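Local coordinates for protein epoxyqueuosine reductase (Streptococcus thermophilus, PDB 5D6S) that binds cobalamin and two iron/sulfur clusters as a member of the QueG family, a group of cobalamin-dependent iron-sulfur reductases, at residues H75-I78 against E79-I82; L132-K135 against L136-A140; C237-F240 against Q241-K245. All coordinates share one frame; numbering follows the deposited sequence.

Contact 1 of 3, residues H75-I78 against E79-I82; sequences HKNI and EERI
Asn77 and Glu79 meet where the chain turns from a loop into the short helix 78-82. The amide oxygen of Asn77 accepts a weak bond from the backbone, Asn77 OD1 lying 3.3 Å from Glu79 N. With CG anti to the backbone N (chi1 -178°), the short side chain turns its amide toward the start of the helix, where N-H groups lack partners from a preceding turn. This makes Asn77 an N-cap, a position that suits asparagine because its oxygen can stand in for the missing carbonyl. The turn that follows is weakly bonded: Arg81 N donates to Ile78 O three residues back (3.0 Å), from well above the carbonyl plane, and weakly to Asn77 O (3.4 Å), while Ile82 N gives only a weak bond to Ile78 O, at 3.4 Å.

Side chains gather round these bonds. Asn77 ND2 lies beside CG and the carboxylate of Glu80; the two side chains cross at about a right angle, their amide and carboxylate planes 48° apart, and no hydrogen bond forms because the angles are poor. Among the nonpolar contacts, the CB of His75 packs on Arg81 CD at 3.7 Å, and Ile82, a branched hydrophobic residue, sits against Leu57 of helix 55-67.

The charged ends find their partners in other parts of the protein. Glu79 OE2 makes a salt bridge with Arg62 of helix 55-67, whereas the long, bent chain of Arg81 carries its guanidinium to cobalamin, which NH1 hydrogen-bonds, and to the carbonyl of Ala160 through NH2.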
ATOM      1  N   HIS A  75      13.237  -6.082  -1.958  1.00 68.26           N
ATOM      2  CA  HIS A  75      14.557  -6.171  -2.558  1.00 69.87           C
ATOM      3  C   HIS A  75      15.124  -7.562  -2.296  1.00 65.17           C
ATOM      4  O   HIS A  75      14.999  -8.066  -1.201  1.00 64.40           O
ATOM      5  CB  HIS A  75      15.434  -5.090  -1.948  1.00 63.43           C
ATOM      6  CG  HIS A  75      16.675  -4.842  -2.705  1.00 58.57           C
ATOM      7  ND1 HIS A  75      17.847  -5.490  -2.409  1.00 59.14           N
ATOM      8  CD2 HIS A  75      16.928  -4.049  -3.769  1.00 58.74           C
ATOM      9  CE1 HIS A  75      18.778  -5.104  -3.257  1.00 58.99           C
ATOM     10  NE2 HIS A  75      18.246  -4.227  -4.090  1.00 59.41           N
ATOM     11  N   LYS A  76      15.696  -8.203  -3.310  1.00 69.47           N
ATOM     12  CA  LYS A  76      15.933  -9.649  -3.238  1.00 68.77           C
ATOM     13  C   LYS A  76      17.270  -9.997  -2.564  1.00 68.81           C
ATOM     14  O   LYS A  76      17.372 -10.965  -1.810  1.00 62.96           O
ATOM     15  CB  LYS A  76      15.811 -10.291  -4.626  1.00 70.16           C
ATOM     16  CG  LYS A  76      14.400 -10.159  -5.193  1.00 81.48           C
ATOM     17  CD  LYS A  76      13.911 -11.366  -5.999  1.00 92.07           C
ATOM     18  CE  LYS A  76      12.455 -11.714  -5.682  1.00 93.13           C
ATOM     19  NZ  LYS A  76      11.503 -10.571  -5.795  1.00 92.32           N
ATOM     20  N   ASN A  77      18.272  -9.176  -2.822  1.00 70.81           N
ATOM     21  CA  ASN A  77      19.591  -9.360  -2.259  1.00 75.79           C
ATOM     22  C   ASN A  77      19.632  -8.963  -0.776  1.00 73.09           C
ATOM     23  O   ASN A  77      19.674  -7.772  -0.420  1.00 73.79           O
ATOM     24  CB  ASN A  77      20.592  -8.534  -3.070  1.00 81.17           C
ATOM     25  CG  ASN A  77      22.018  -8.686  -2.583  1.00 84.03           C
ATOM     26  OD1 ASN A  77      22.328  -9.484  -1.693  1.00 91.64           O
ATOM     27  ND2 ASN A  77      22.901  -7.933  -3.190  1.00 90.65           N
ATOM     28  N   ILE A  78      19.651  -9.966   0.095  1.00 70.15           N
ATOM     29  CA  ILE A  78      19.578  -9.713   1.546  1.00 71.54           C
ATOM     30  C   ILE A  78      20.770  -8.923   2.086  1.00 65.83           C
ATOM     31  O   ILE A  78      20.594  -8.073   2.939  1.00 56.25           O
ATOM     32  CB  ILE A  78      19.355 -11.027   2.325  1.00 72.85           C
ATOM     33  CG1 ILE A  78      17.875 -11.430   2.202  1.00 74.98           C
ATOM     34  CG2 ILE A  78      19.727 -10.878   3.788  1.00 69.65           C
ATOM     35  CD1 ILE A  78      17.659 -12.915   2.007  1.00 90.05           C
ATOM     36  N   GLU A  79      21.963  -9.178   1.554  1.00 70.45           N
ATOM     37  CA  GLU A  79      23.165  -8.416   1.943  1.00 65.95           C
ATOM     38  C   GLU A  79      22.996  -6.935   1.698  1.00 63.31           C
ATOM     39  O   GLU A  79      23.261  -6.132   2.587  1.00 66.54           O
ATOM     40  CB  GLU A  79      24.403  -8.896   1.189  1.00 69.43           C
ATOM     41  CG  GLU A  79      25.060 -10.128   1.784  1.00 72.18           C
ATOM     42  CD  GLU A  79      24.304 -11.418   1.483  1.00 79.46           C
ATOM     43  OE1 GLU A  79      23.402 -11.415   0.609  1.00 77.05           O
ATOM     44  OE2 GLU A  79      24.613 -12.443   2.141  1.00 79.24           O
ATOM     45  N   GLU A  80      22.524  -6.568   0.506  1.00 65.07           N
ATOM     46  CA  GLU A  80      22.312  -5.140   0.161  1.00 70.13           C
ATOM     47  C   GLU A  80      21.292  -4.457   1.105  1.00 71.54           C
ATOM     48  O   GLU A  80      21.214  -3.224   1.207  1.00 62.21           O
ATOM     49  CB  GLU A  80      21.881  -4.976  -1.312  1.00 71.39           C
ATOM     50  CG  GLU A  80      23.054  -4.964  -2.280  1.00 71.12           C
ATOM     51  CD  GLU A  80      22.682  -4.986  -3.759  1.00 74.29           C
ATOM     52  OE1 GLU A  80      23.624  -5.119  -4.572  1.00 72.50           O
ATOM     53  OE2 GLU A  80      21.489  -4.890  -4.128  1.00 76.11           O
ATOM     54  N   ARG A  81      20.521  -5.294   1.783  1.00 68.00           N
ATOM     55  CA  ARG A  81      19.462  -4.855   2.657  1.00 68.21           C
ATOM     56  C   ARG A  81      19.940  -4.411   4.046  1.00 68.67           C
ATOM     57  O   ARG A  81      19.362  -3.502   4.653  1.00 70.74           O
ATOM     58  CB  ARG A  81      18.492  -6.006   2.821  1.00 65.92           C
ATOM     59  CG  ARG A  81      17.069  -5.549   2.871  1.00 64.63           C
ATOM     60  CD  ARG A  81      16.319  -5.825   1.593  1.00 58.96           C
ATOM     61  NE  ARG A  81      14.987  -6.222   1.998  1.00 59.57           N
ATOM     62  CZ  ARG A  81      14.014  -5.403   2.391  1.00 59.45           C
ATOM     63  NH1 ARG A  81      12.869  -5.928   2.787  1.00 62.99           N
ATOM     64  NH2 ARG A  81      14.149  -4.088   2.364  1.00 70.37           N
ATOM     65  N   ILE A  82      20.995  -5.059   4.531  1.00 72.49           N
ATOM     66  CA  ILE A  82      21.528  -4.845   5.887  1.00 72.23           C
ATOM     67  C   ILE A  82      22.872  -4.087   5.939  1.00 74.75           C
ATOM     68  O   ILE A  82      23.208  -3.515   6.972  1.00 65.52           O
ATOM     69  CB  ILE A  82      21.711  -6.171   6.656  1.00 72.92           C
ATOM     70  CG1 ILE A  82      22.034  -7.310   5.710  1.00 76.48           C
ATOM     71  CG2 ILE A  82      20.454  -6.521   7.431  1.00 76.99           C
ATOM     72  CD1 ILE A  82      22.698  -8.468   6.398  1.00 78.17           C
TER

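Contact 2 of 3, residues L132-K135 against L136-A140; sequences LQDK and LKRLA
Asp134 and Arg138 face each other one turn apart on helix 128-144, an i to i+4 pair of opposite charges on regular alpha-helix. Starting from Arg138, CB lies 3.5 Å from Lys135 O, so the root of the side chain rests against the preceding turn. CG is farther off, 4.1 Å from Asp134 O. Bends at chi2 and chi3 then fold the chain back along the helix, which leaves CD 3.6 Å from that same Asp134 O and close to the carboxylate. NE comes next and forms the salt bridge. At the tip, the guanidinium has Lys135 CA at its edge and lies only 15° from the carboxylate plane, with Arg138 NH2 5.1 Å from the like charge of Lys135 NZ. Arginine suits the place because its methylenes can lie on the backbone while its charge reaches back a full turn, and aspartate, short and acidic, meets it there.

Beneath the pair, Arg138 N donates to Asp134 O at 169° and Leu139 N to Lys135 O at 170°, both nearly straight, whereas the bond from Lys137 N to Gln133 O is bent.

The leucines belong to the buried side of the helix. Leu132 and Leu136 both touch Ile97 of strand 93-100, while Leu139 meets Leu195 of strand 190-197.

In the salt bridge, Asp134 OD2 is 3.4 Å from Arg138 NE but well out of the guanidinium plane, so it rests on charge with no N-H pointing at the oxygen.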
ATOM      1  N   LEU A 132       8.541  12.452  -2.233  1.00 66.57           N
ATOM      2  CA  LEU A 132       9.704  12.305  -1.365  1.00 59.43           C
ATOM      3  C   LEU A 132      11.035  12.397  -2.114  1.00 61.67           C
ATOM      4  O   LEU A 132      11.976  12.963  -1.590  1.00 59.39           O
ATOM      5  CB  LEU A 132       9.627  11.004  -0.543  1.00 57.41           C
ATOM      6  CG  LEU A 132       8.968  11.254   0.809  1.00 57.96           C
ATOM      7  CD1 LEU A 132       7.529  11.714   0.628  1.00 54.82           C
ATOM      8  CD2 LEU A 132       9.055  10.035   1.723  1.00 61.92           C
ATOM      9  N   GLN A 133      11.127  11.827  -3.315  1.00 63.88           N
ATOM     10  CA  GLN A 133      12.354  11.935  -4.095  1.00 66.73           C
ATOM     11  C   GLN A 133      12.628  13.390  -4.390  1.00 68.84           C
ATOM     12  O   GLN A 133      13.778  13.803  -4.367  1.00 66.84           O
ATOM     13  CB  GLN A 133      12.318  11.115  -5.387  1.00 80.93           C
ATOM     14  CG  GLN A 133      12.940   9.722  -5.213  1.00 96.89           C
ATOM     15  CD  GLN A 133      12.373   8.683  -6.183  1.00105.19           C
ATOM     16  OE1 GLN A 133      11.834   7.642  -5.785  1.00 85.45           O
ATOM     17  NE2 GLN A 133      12.476   8.981  -7.474  1.00125.58           N
ATOM     18  N   ASP A 134      11.583  14.174  -4.652  1.00 68.87           N
ATOM     19  CA  ASP A 134      11.734  15.622  -4.825  1.00 72.35           C
ATOM     20  C   ASP A 134      12.286  16.290  -3.546  1.00 71.92           C
ATOM     21  O   ASP A 134      13.237  17.075  -3.607  1.00 65.63           O
ATOM     22  CB  ASP A 134      10.400  16.258  -5.225  1.00 83.17           C
ATOM     23  CG  ASP A 134      10.477  17.779  -5.336  1.00 86.94           C
ATOM     24  OD1 ASP A 134      11.068  18.262  -6.327  1.00 87.96           O
ATOM     25  OD2 ASP A 134       9.933  18.474  -4.433  1.00 81.50           O
ATOM     26  N   LYS A 135      11.689  15.985  -2.394  1.00 70.76           N
ATOM     27  CA  LYS A 135      12.170  16.494  -1.089  1.00 71.62           C
ATOM     28  C   LYS A 135      13.645  16.127  -0.764  1.00 76.53           C
ATOM     29  O   LYS A 135      14.426  16.988  -0.374  1.00 66.54           O
ATOM     30  CB  LYS A 135      11.243  16.024   0.040  1.00 69.31           C
ATOM     31  CG  LYS A 135       9.960  16.843   0.135  1.00 63.50           C
ATOM     32  CD  LYS A 135       9.018  16.280   1.184  1.00 64.79           C
ATOM     33  CE  LYS A 135       7.905  17.242   1.556  1.00 65.34           C
ATOM     34  NZ  LYS A 135       7.239  17.866   0.381  1.00 67.98           N
ATOM     35  N   LEU A 136      14.007  14.858  -0.936  1.00 77.43           N
ATOM     36  CA  LEU A 136      15.407  14.413  -0.823  1.00 72.12           C
ATOM     37  C   LEU A 136      16.392  15.072  -1.785  1.00 75.08           C
ATOM     38  O   LEU A 136      17.575  15.163  -1.492  1.00 82.28           O
ATOM     39  CB  LEU A 136      15.501  12.902  -1.063  1.00 68.37           C
ATOM     40  CG  LEU A 136      14.871  11.976  -0.038  1.00 64.03           C
ATOM     41  CD1 LEU A 136      15.231  10.542  -0.394  1.00 63.31           C
ATOM     42  CD2 LEU A 136      15.335  12.295   1.371  1.00 70.53           C
ATOM     43  N   LYS A 137      15.924  15.461  -2.962  1.00 84.21           N
ATOM     44  CA  LYS A 137      16.774  16.117  -3.952  1.00 79.22           C
ATOM     45  C   LYS A 137      17.105  17.503  -3.447  1.00 81.31           C
ATOM     46  O   LYS A 137      18.261  17.916  -3.466  1.00 85.14           O
ATOM     47  CB  LYS A 137      16.029  16.253  -5.272  1.00 91.15           C
ATOM     48  CG  LYS A 137      16.715  15.646  -6.476  1.00 94.94           C
ATOM     49  CD  LYS A 137      15.661  15.202  -7.479  1.00109.23           C
ATOM     50  CE  LYS A 137      16.281  14.901  -8.828  1.00120.99           C
ATOM     51  NZ  LYS A 137      15.360  14.217  -9.773  1.00126.54           N
ATOM     52  N   ARG A 138      16.066  18.210  -2.998  1.00 81.97           N
ATOM     53  CA  ARG A 138      16.175  19.551  -2.398  1.00 87.08           C
ATOM     54  C   ARG A 138      17.088  19.603  -1.156  1.00 85.41           C
ATOM     55  O   ARG A 138      17.956  20.475  -1.039  1.00 89.61           O
ATOM     56  CB  ARG A 138      14.771  20.084  -2.048  1.00 88.57           C
ATOM     57  CG  ARG A 138      14.195  21.018  -3.103  1.00 88.07           C
ATOM     58  CD  ARG A 138      12.815  20.607  -3.580  1.00 89.28           C
ATOM     59  NE  ARG A 138      11.790  20.656  -2.533  1.00101.10           N
ATOM     60  CZ  ARG A 138      11.233  21.765  -2.055  1.00100.48           C
ATOM     61  NH1 ARG A 138      11.597  22.962  -2.500  1.00112.79           N
ATOM     62  NH2 ARG A 138      10.294  21.683  -1.123  1.00107.48           N
ATOM     63  N   LEU A 139      16.883  18.660  -0.249  1.00 80.60           N
ATOM     64  CA  LEU A 139      17.741  18.489   0.922  1.00 78.40           C
ATOM     65  C   LEU A 139      19.215  18.267   0.540  1.00 78.76           C
ATOM     66  O   LEU A 139      20.107  18.852   1.120  1.00 77.46           O
ATOM     67  CB  LEU A 139      17.248  17.300   1.754  1.00 72.15           C
ATOM     68  CG  LEU A 139      17.667  17.308   3.208  1.00 75.15           C
ATOM     69  CD1 LEU A 139      16.774  18.268   3.978  1.00 85.46           C
ATOM     70  CD2 LEU A 139      17.597  15.907   3.810  1.00 77.54           C
ATOM     71  N   ALA A 140      19.462  17.388  -0.425  1.00 80.38           N
ATOM     72  CA  ALA A 140      20.816  17.167  -0.921  1.00 78.51           C
ATOM     73  C   ALA A 140      21.393  18.431  -1.571  1.00 83.98           C
ATOM     74  O   ALA A 140      22.552  18.737  -1.350  1.00 94.45           O
ATOM     75  CB  ALA A 140      20.859  15.999  -1.896  1.00 77.34           C
TER

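Contact 3 of 3, residues C237-F240 against Q241-K245; sequences CLSF and QTQDK. With SF4 (iron/sulfur cluster), chain G.
Phe240 and Asp244 lie one over the other, four residues apart: CB of Asp244 sits above one face of the ring, 4.1 Å from the Phe240 ring centroid, in a CH-pi contact. The carboxylate plane is inclined 27° to the ring, and the carboxylate carbon Asp244 CG is 3.5 Å from Phe240 CZ. A flat ring suits this place because it offers a broad surface to the methylene of the residue four positions on.

Gln243, extended beyond CG (chi2 179°), runs back along the helix until NE2 gives a hydrogen bond to Ser239 O, 3.0 Å away and above the carbonyl plane; its OE1 accepts from Trp315 NE1, so both ends of the amide are held. Ser239 turns its OG to cobalamin, with which it hydrogen-bonds.

At the start of the helix Cys237 is the N-cap, its SG accepting a weak bond from Ser239 N. The same sulfur binds iron, Cys237 SG to FE1 of the cluster being 2.1 Å, as expected of a 4Fe-4S double cluster binding domain.

The helix is buried among its neighbours: Leu238 and Gln241 pack on Phe252 of helix 250-255, and Thr242 O accepts from Asn324 of helix 318-331.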
ATOM      1  N   CYS A 237      -1.663 -10.511   3.692  1.00 46.98           N
ATOM      2  CA  CYS A 237      -2.081  -9.122   3.838  1.00 54.23           C
ATOM      3  C   CYS A 237      -3.032  -8.756   2.683  1.00 55.28           C
ATOM      4  O   CYS A 237      -2.745  -9.032   1.521  1.00 55.96           O
ATOM      5  CB  CYS A 237      -0.900  -8.135   3.837  1.00 51.01           C
ATOM      6  SG  CYS A 237      -1.432  -6.488   4.403  1.00 57.49           S
ATOM      7  N   LEU A 238      -4.145  -8.120   3.008  1.00 51.97           N
ATOM      8  CA  LEU A 238      -5.050  -7.624   1.991  1.00 52.55           C
ATOM      9  C   LEU A 238      -4.411  -6.528   1.173  1.00 55.16           C
ATOM     10  O   LEU A 238      -4.805  -6.310   0.024  1.00 54.37           O
ATOM     11  CB  LEU A 238      -6.326  -7.089   2.626  1.00 52.96           C
ATOM     12  CG  LEU A 238      -7.215  -8.106   3.354  1.00 52.46           C
ATOM     13  CD1 LEU A 238      -8.460  -7.387   3.828  1.00 53.80           C
ATOM     14  CD2 LEU A 238      -7.582  -9.282   2.481  1.00 51.00           C
ATOM     15  N   SER A 239      -3.449  -5.802   1.744  1.00 54.44           N
ATOM     16  CA  SER A 239      -2.763  -4.770   0.947  1.00 55.39           C
ATOM     17  C   SER A 239      -2.060  -5.426  -0.226  1.00 54.13           C
ATOM     18  O   SER A 239      -2.032  -4.904  -1.349  1.00 58.01           O
ATOM     19  CB  SER A 239      -1.754  -3.992   1.774  1.00 55.09           C
ATOM     20  OG  SER A 239      -1.204  -2.915   1.014  1.00 55.29           O
ATOM     21  N   PHE A 240      -1.511  -6.609   0.041  1.00 49.94           N
ATOM     22  CA  PHE A 240      -0.840  -7.392  -0.975  1.00 43.93           C
ATOM     23  C   PHE A 240      -1.863  -7.929  -1.934  1.00 44.19           C
ATOM     24  O   PHE A 240      -1.685  -7.843  -3.139  1.00 51.69           O
ATOM     25  CB  PHE A 240      -0.027  -8.532  -0.337  1.00 44.99           C
ATOM     26  CG  PHE A 240       0.547  -9.501  -1.333  1.00 41.88           C
ATOM     27  CD1 PHE A 240       1.424  -9.067  -2.318  1.00 41.28           C
ATOM     28  CD2 PHE A 240       0.168 -10.822  -1.326  1.00 37.63           C
ATOM     29  CE1 PHE A 240       1.939  -9.959  -3.246  1.00 34.03           C
ATOM     30  CE2 PHE A 240       0.644 -11.695  -2.272  1.00 35.22           C
ATOM     31  CZ  PHE A 240       1.538 -11.280  -3.219  1.00 30.42           C
ATOM     32  N   GLN A 241      -2.941  -8.481  -1.407  1.00 47.52           N
ATOM     33  CA  GLN A 241      -3.912  -9.145  -2.260  1.00 46.56           C
ATOM     34  C   GLN A 241      -4.480  -8.172  -3.289  1.00 43.55           C
ATOM     35  O   GLN A 241      -4.659  -8.527  -4.461  1.00 51.34           O
ATOM     36  CB  GLN A 241      -5.026  -9.763  -1.450  1.00 44.16           C
ATOM     37  CG  GLN A 241      -4.644 -11.048  -0.740  1.00 48.29           C
ATOM     38  CD  GLN A 241      -4.115 -12.159  -1.624  1.00 44.96           C
ATOM     39  OE1 GLN A 241      -3.133 -12.771  -1.294  1.00 40.79           O
ATOM     40  NE2 GLN A 241      -4.787 -12.450  -2.725  1.00 54.30           N
ATOM     41  N   THR A 242      -4.696  -6.943  -2.887  1.00 42.74           N
ATOM     42  CA  THR A 242      -5.193  -5.945  -3.817  1.00 49.69           C
ATOM     43  C   THR A 242      -4.159  -5.639  -4.904  1.00 53.03           C
ATOM     44  O   THR A 242      -4.516  -5.176  -5.972  1.00 64.20           O
ATOM     45  CB  THR A 242      -5.625  -4.640  -3.118  1.00 48.32           C
ATOM     46  OG1 THR A 242      -4.558  -4.141  -2.308  1.00 52.44           O
ATOM     47  CG2 THR A 242      -6.792  -4.908  -2.261  1.00 49.42           C
ATOM     48  N   GLN A 243      -2.893  -5.927  -4.645  1.00 49.51           N
ATOM     49  CA  GLN A 243      -1.822  -5.637  -5.588  1.00 47.36           C
ATOM     50  C   GLN A 243      -1.286  -6.852  -6.313  1.00 47.45           C
ATOM     51  O   GLN A 243      -0.582  -6.698  -7.309  1.00 46.39           O
ATOM     52  CB  GLN A 243      -0.654  -5.008  -4.848  1.00 48.34           C
ATOM     53  CG  GLN A 243      -0.953  -3.623  -4.353  1.00 53.79           C
ATOM     54  CD  GLN A 243       0.226  -3.044  -3.616  1.00 52.95           C
ATOM     55  OE1 GLN A 243       1.173  -2.564  -4.235  1.00 58.27           O
ATOM     56  NE2 GLN A 243       0.163  -3.058  -2.287  1.00 50.34           N
ATOM     57  N   ASP A 244      -1.592  -8.048  -5.816  1.00 43.57           N
ATOM     58  CA  ASP A 244      -1.113  -9.259  -6.461  1.00 44.66           C
ATOM     59  C   ASP A 244      -1.803  -9.448  -7.813  1.00 43.92           C
ATOM     60  O   ASP A 244      -2.986  -9.154  -7.980  1.00 49.37           O
ATOM     61  CB  ASP A 244      -1.364 -10.492  -5.586  1.00 48.25           C
ATOM     62  CG  ASP A 244      -0.517 -11.683  -5.994  1.00 48.73           C
ATOM     63  OD1 ASP A 244       0.557 -11.480  -6.591  1.00 53.11           O
ATOM     64  OD2 ASP A 244      -0.912 -12.837  -5.706  1.00 61.21           O
ATOM     65  N   LYS A 245      -1.062  -9.931  -8.791  1.00 45.07           N
ATOM     66  CA  LYS A 245      -1.638 -10.231 -10.090  1.00 49.76           C
ATOM     67  C   LYS A 245      -2.322 -11.574 -10.061  1.00 46.84           C
ATOM     68  O   LYS A 245      -2.227 -12.295  -9.106  1.00 50.96           O
ATOM     69  CB  LYS A 245      -0.579 -10.208 -11.170  1.00 51.30           C
ATOM     70  CG  LYS A 245      -0.105  -8.806 -11.449  1.00 54.21           C
ATOM     71  CD  LYS A 245       0.837  -8.825 -12.615  1.00 63.03           C
ATOM     72  CE  LYS A 245       1.120  -7.428 -13.103  1.00 71.58           C
ATOM     73  NZ  LYS A 245       2.302  -7.520 -13.998  1.00 86.61           N
TER
HETATM   74 FE1  SF4 G 402      -2.573  -6.218   6.172  1.00 53.29          FE
HETATM   75 FE2  SF4 G 402      -4.904  -5.254   6.710  1.00 64.39          FE
HETATM   76 FE3  SF4 G 402      -2.871  -4.689   8.245  1.00 60.87          FE
HETATM   77 FE4  SF4 G 402      -3.880  -7.051   8.283  1.00 57.24          FE
HETATM   78  S1  SF4 G 402      -4.813  -5.268   8.823  1.00 59.95           S
HETATM   79  S2  SF4 G 402      -1.866  -6.526   8.139  1.00 56.03           S
HETATM   80  S3  SF4 G 402      -4.457  -7.212   6.215  1.00 57.79           S
HETATM   81  S4  SF4 G 402      -3.132  -4.180   6.216  1.00 54.43           S

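All three contacts are local, each within one continuous segment, and none touches another. Contact 3 is the buried one: its centre is about 9 Å from the centre of the chain, those of the partly buried contacts 1 and 2 about 21 and 22 Å. Contacts 1 and 3 both include a capped helix start and both supply residues to the cobalamin pocket, but an amide caps the first and a cluster-binding thiolate the other. Contact 2 lies wholly inside a longer helix, where i to i+4 backbone bonds continue unbroken, with leucines on the sheet side and charged residues on the other. Its one salt bridge stays within the helix, whereas arginine in contact 1 and serine in contact 3 reach the cofactor.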